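Local structure of type IV pilin structural subunit (Pseudomonas aeruginosa, 3JYZ) at residues 8-13 with 54-59; 98-103 with 114-119. The protein probably polymerises as the major structural subunit of the type IV pilus, a thin surface filament of the bacterium. One frame throughout, in Å; residues are numbered along the deposited sequence. Where two conformers were deposited one is given.

How the contacts relate
Helix 4-28 is the N-terminal spine of this pilin domain, and an early part of it supplies residues 8-13. The chain then runs through helix 33-49 before contact 1 closes a largely helical loop, bringing residues 54-59 back beside that spine at the start of strand 57-62. Strand 70-74 and the long strand 87-95 follow. Contact 2 opens only afterwards, so the two contacts are in series. It closes a short loop that holds most of helix 103-109. Their centres lie 24 Å apart, on opposite sides of the chain's centre. Both reach the same antiparallel sheet, which packs against helix 4-28.

Contact 1 (8-13 with 54-59); sequences RTRVSE and SKYVTS. With SO4 (sulfate ion), chain B.
Arg10 lays the aliphatic part of its side chain over one face of the Tyr56 ring. In both residues CG is anti to the carbonyl carbon, which brings the side chains together. CG of Arg10 sits 3.9 Å from the centroid of the Tyr56 ring, 21° off the ring normal, in a CH-pi contact offset toward the rim. CD follows across the ring and lies 3.6 Å from CZ of Tyr56. The Arg10 chain is extended from CG to NE, and this carries the guanidinium past the ring to its hydroxyl end. There the Tyr56 OH lies over one face of the guanidinium, whose plane is 11° from that of the ring. NE of Arg10 is 3.4 Å from OH of Tyr56, at too poor an angle for a hydrogen bond. Glu13, one helical turn on, comes to the edge of the same ring: its OE2 is 4.3 Å from CD2 of Tyr56.

Tyr56 stands on a turn organised by Ser54. OG of Ser54 lies beside both its backbone N and its carbonyl carbon (chi1 69°). There it accepts from N of Tyr56 at 3.2 Å and from N of Val57 at 3.1 Å. The first bond makes an ST turn and the second an ST motif. On a different side of the helix, Arg8 NH1 donates to O1 of a sulfate at 3.2 Å. The ion probably comes from the crystallisation liquor and is also bonded by Arg150.

This surface contact joins the early part of helix 4-28 to the loop that leads into strand 57-62. Tyr56 also touches Gln78 and Val79 of helix 76-79 and pairs its backbone with Val75, while Val57 turns its side chain to Leu17 of helix 4-28 and to strand 70-74.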
# COMPACT_ATOMS: atom_id res chain seq x y z
N ARG A 8 -16.26 -1.20 4.55
CA ARG A 8 -15.20 -2.11 4.11
C ARG A 8 -15.18 -2.28 2.61
O ARG A 8 -14.12 -2.43 2.00
CB ARG A 8 -15.38 -3.50 4.71
CG ARG A 8 -14.88 -3.60 6.11
CD ARG A 8 -15.12 -5.00 6.66
NE ARG A 8 -15.31 -4.91 8.09
CZ ARG A 8 -15.65 -5.94 8.86
NH1 ARG A 8 -15.83 -7.15 8.33
NH2 ARG A 8 -15.80 -5.76 10.16
N THR A 9 -16.37 -2.34 2.02
CA THR A 9 -16.48 -2.57 0.60
C THR A 9 -15.90 -1.35 -0.13
O THR A 9 -15.21 -1.50 -1.14
CB THR A 9 -17.93 -2.89 0.19
OG1 THR A 9 -18.03 -4.30 -0.06
CG2 THR A 9 -18.31 -2.14 -1.06
N ARG A 10 -16.13 -0.17 0.39
CA ARG A 10 -15.56 1.03 -0.20
C ARG A 10 -14.05 1.11 0.01
O ARG A 10 -13.32 1.53 -0.88
CB ARG A 10 -16.29 2.28 0.32
CG ARG A 10 -17.73 2.32 -0.17
CD ARG A 10 -18.57 3.37 0.53
NE ARG A 10 -19.97 3.25 0.13
CZ ARG A 10 -20.95 3.99 0.63
NH1 ARG A 10 -20.70 4.92 1.54
NH2 ARG A 10 -22.20 3.81 0.20
N VAL A 11 -13.58 0.68 1.18
CA VAL A 11 -12.14 0.60 1.43
C VAL A 11 -11.49 -0.41 0.47
O VAL A 11 -10.40 -0.17 -0.04
CB VAL A 11 -11.84 0.25 2.92
CG1 VAL A 11 -10.35 0.02 3.12
CG2 VAL A 11 -12.32 1.38 3.83
N SER A 12 -12.16 -1.52 0.21
CA SER A 12 -11.65 -2.49 -0.76
C SER A 12 -11.45 -1.90 -2.16
O SER A 12 -10.51 -2.28 -2.86
CB SER A 12 -12.56 -3.72 -0.84
OG SER A 12 -12.37 -4.55 0.29
N GLU A 13 -12.32 -1.01 -2.55
CA GLU A 13 -12.09 -0.32 -3.81
C GLU A 13 -10.78 0.32 -3.92
O GLU A 13 -10.22 0.29 -4.95
CB GLU A 13 -13.23 0.67 -4.09
CG GLU A 13 -14.51 -0.11 -4.34
CD GLU A 13 -15.14 0.12 -5.72
OE1 GLU A 13 -15.27 -0.85 -6.54
OE2 GLU A 13 -15.53 1.32 -5.95
N SER A 54 -10.42 8.56 -6.71
CA SER A 54 -11.77 8.16 -7.09
C SER A 54 -12.72 8.85 -6.14
O SER A 54 -12.31 9.65 -5.32
CB SER A 54 -11.92 6.64 -6.95
OG SER A 54 -11.89 6.27 -5.58
N LYS A 55 -13.98 8.51 -6.19
CA LYS A 55 -14.89 9.08 -5.24
C LYS A 55 -14.52 8.77 -3.79
O LYS A 55 -14.67 9.55 -2.99
CB LYS A 55 -16.35 8.59 -5.50
CG LYS A 55 -17.33 9.12 -4.50
CD LYS A 55 -18.76 8.70 -4.85
CE LYS A 55 -19.71 9.05 -3.73
NZ LYS A 55 -21.12 9.00 -4.12
N TYR A 56 -13.90 7.69 -3.60
CA TYR A 56 -13.63 7.19 -2.26
C TYR A 56 -12.16 7.33 -1.89
O TYR A 56 -11.92 7.24 -0.72
CB TYR A 56 -14.07 5.73 -2.13
CG TYR A 56 -15.55 5.52 -2.30
CD1 TYR A 56 -16.47 6.38 -1.72
CD2 TYR A 56 -16.04 4.45 -3.05
CE1 TYR A 56 -17.83 6.19 -1.87
CE2 TYR A 56 -17.40 4.25 -3.20
CZ TYR A 56 -18.29 5.12 -2.62
OH TYR A 56 -19.64 4.92 -2.77
N VAL A 57 -11.30 7.51 -2.81
CA VAL A 57 -9.88 7.58 -2.59
C VAL A 57 -9.31 8.94 -2.94
O VAL A 57 -9.47 9.37 -4.00
CB VAL A 57 -9.16 6.52 -3.37
CG1 VAL A 57 -7.67 6.60 -3.15
CG2 VAL A 57 -9.67 5.20 -2.91
N THR A 58 -8.71 9.59 -1.96
CA THR A 58 -8.05 10.88 -2.17
C THR A 58 -6.75 10.70 -2.95
O THR A 58 -6.49 11.41 -3.91
CB THR A 58 -7.74 11.56 -0.83
OG1 THR A 58 -8.97 11.98 -0.22
CG2 THR A 58 -6.83 12.78 -1.01
N SER A 59 -5.96 9.71 -2.54
CA SER A 59 -4.63 9.55 -3.12
C SER A 59 -4.07 8.16 -2.86
O SER A 59 -4.43 7.52 -1.87
CB SER A 59 -3.68 10.62 -2.56
OG SER A 59 -3.58 10.53 -1.15
S SO4 B . -14.06 -9.39 5.63
O1 SO4 B . -15.56 -8.82 5.58
O2 SO4 B . -13.96 -10.21 4.50
O3 SO4 B . -13.25 -8.26 5.66
O4 SO4 B . -14.05 -10.18 6.86

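Contact 2 (98-103 with 114-119); sequences NTRTAL and TIDWAC
This is a side-chain contact in the antiparallel sheet of the pilin domain. A salt bridge joins strand 100-102 to strand 114-120, both paired with strand 87-95, and a small apolar contact is made by Leu103, the first residue of helix 103-109. The CA atoms of Arg100 and Asp116 are 8.1 Å apart and those of Leu103 and Ile115 7.7 Å, so the side chains do the joining.

Arg100 NE donates to OD2 of Asp116 at 2.8 Å, with an N-H...O angle of 163°. This is a single-point bridge, made through NE alone; NH2 of Arg100 remains 3.7 Å from OD2 of Asp116. The oxygen lies close to the guanidinium plane, at its edge. On the aspartate, the donor comes to the anti side of OD2, 25° out of the carboxylate plane. The two planes stand 78° apart. The guanidinium has a second anchor, because NH1 bonds to O of Gln130, and this should help to fix its rotation. It also makes a cation-pi contact with Phe132, against which Asp116 packs as well.

Farther along, Leu103 CD1 meets Ile115 CD1 at 4.2 Å. CD1 of Ile115 is anti to its CA, which carries it toward the leucine. Leu103 follows Ala102, the N-cap of the helix.

Both apolar side chains also rest on Ile25 of helix 4-28, so this end of the contact faces the N-terminal helix. Strand 114-120 pairs with strand 87-95 through Asp116 and Tyr93 among others. It carries on to Cys119, whose disulfide to Cys149 closes the C-terminal loop known in type IV pilins as the D-region.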
# COMPACT_ATOMS: atom_id res chain seq x y z
N ASN A 98 13.10 -18.12 0.49
CA ASN A 98 13.39 -18.50 1.86
C ASN A 98 13.14 -17.42 2.91
O ASN A 98 12.78 -17.72 4.05
CB ASN A 98 14.85 -18.93 1.99
CG ASN A 98 15.17 -20.17 1.18
OD1 ASN A 98 15.98 -20.14 0.25
ND2 ASN A 98 14.54 -21.29 1.54
N THR A 99 13.32 -16.17 2.50
CA THR A 99 13.17 -15.05 3.42
C THR A 99 12.55 -13.85 2.71
O THR A 99 12.71 -13.69 1.50
CB THR A 99 14.51 -14.60 4.03
OG1 THR A 99 14.26 -13.65 5.08
CG2 THR A 99 15.39 -13.97 2.97
N ARG A 100 11.86 -13.01 3.48
CA ARG A 100 11.40 -11.72 2.99
C ARG A 100 12.28 -10.59 3.49
O ARG A 100 12.63 -10.53 4.67
CB ARG A 100 9.96 -11.45 3.42
CG ARG A 100 8.93 -12.36 2.80
CD ARG A 100 7.56 -11.83 3.15
NE ARG A 100 6.45 -12.57 2.57
CZ ARG A 100 5.60 -13.30 3.28
NH1 ARG A 100 5.76 -13.41 4.58
NH2 ARG A 100 4.59 -13.91 2.67
N THR A 101 12.62 -9.67 2.59
CA THR A 101 13.36 -8.47 2.94
C THR A 101 12.64 -7.26 2.33
O THR A 101 12.10 -7.36 1.22
CB THR A 101 14.82 -8.56 2.42
OG1 THR A 101 15.49 -7.32 2.66
CG2 THR A 101 14.84 -8.84 0.96
N ALA A 102 12.60 -6.15 3.06
CA ALA A 102 11.97 -4.93 2.56
C ALA A 102 12.44 -4.63 1.13
O ALA A 102 13.63 -4.73 0.83
CB ALA A 102 12.29 -3.75 3.46
N LEU A 103 11.51 -4.24 0.26
CA LEU A 103 11.83 -3.98 -1.14
C LEU A 103 13.07 -3.11 -1.34
O LEU A 103 13.96 -3.48 -2.09
CB LEU A 103 10.65 -3.32 -1.86
CG LEU A 103 10.85 -3.04 -3.35
CD1 LEU A 103 10.97 -4.34 -4.13
CD2 LEU A 103 9.70 -2.20 -3.89
N THR A 114 10.37 -12.69 -5.93
CA THR A 114 9.05 -12.15 -6.23
C THR A 114 8.66 -11.14 -5.15
O THR A 114 9.24 -11.13 -4.06
CB THR A 114 8.01 -13.27 -6.32
OG1 THR A 114 8.20 -14.17 -5.22
CG2 THR A 114 8.17 -14.03 -7.62
N ILE A 115 7.69 -10.29 -5.45
CA ILE A 115 7.31 -9.23 -4.53
C ILE A 115 6.03 -9.57 -3.76
O ILE A 115 5.01 -9.92 -4.35
CB ILE A 115 7.13 -7.89 -5.28
CG1 ILE A 115 8.42 -7.57 -6.06
CG2 ILE A 115 6.74 -6.77 -4.32
CD1 ILE A 115 8.36 -6.28 -6.85
N ASP A 116 6.12 -9.47 -2.44
CA ASP A 116 4.99 -9.73 -1.55
C ASP A 116 4.58 -8.41 -0.92
O ASP A 116 5.43 -7.56 -0.63
CB ASP A 116 5.38 -10.71 -0.44
CG ASP A 116 5.77 -12.08 -0.97
OD1 ASP A 116 5.34 -12.45 -2.08
OD2 ASP A 116 6.51 -12.78 -0.25
N TRP A 117 3.29 -8.23 -0.70
CA TRP A 117 2.78 -7.00 -0.12
C TRP A 117 2.02 -7.27 1.17
O TRP A 117 1.20 -8.20 1.24
CB TRP A 117 1.85 -6.30 -1.11
CG TRP A 117 2.54 -5.72 -2.30
CD1 TRP A 117 2.83 -6.36 -3.48
CD2 TRP A 117 3.03 -4.39 -2.44
NE1 TRP A 117 3.47 -5.50 -4.34
CE2 TRP A 117 3.60 -4.27 -3.72
CE3 TRP A 117 3.04 -3.27 -1.60
CZ2 TRP A 117 4.18 -3.09 -4.18
CZ3 TRP A 117 3.60 -2.09 -2.06
CH2 TRP A 117 4.17 -2.02 -3.34
N ALA A 118 2.31 -6.46 2.18
CA ALA A 118 1.58 -6.46 3.44
C ALA A 118 0.69 -5.23 3.51
O ALA A 118 1.13 -4.12 3.21
CB ALA A 118 2.56 -6.46 4.60
N CYS A 119 -0.58 -5.43 3.87
CA CYS A 119 -1.49 -4.31 4.06
C CYS A 119 -1.74 -4.10 5.54
O CYS A 119 -2.06 -5.06 6.25
CB CYS A 119 -2.82 -4.55 3.36
SG CYS A 119 -3.96 -3.14 3.55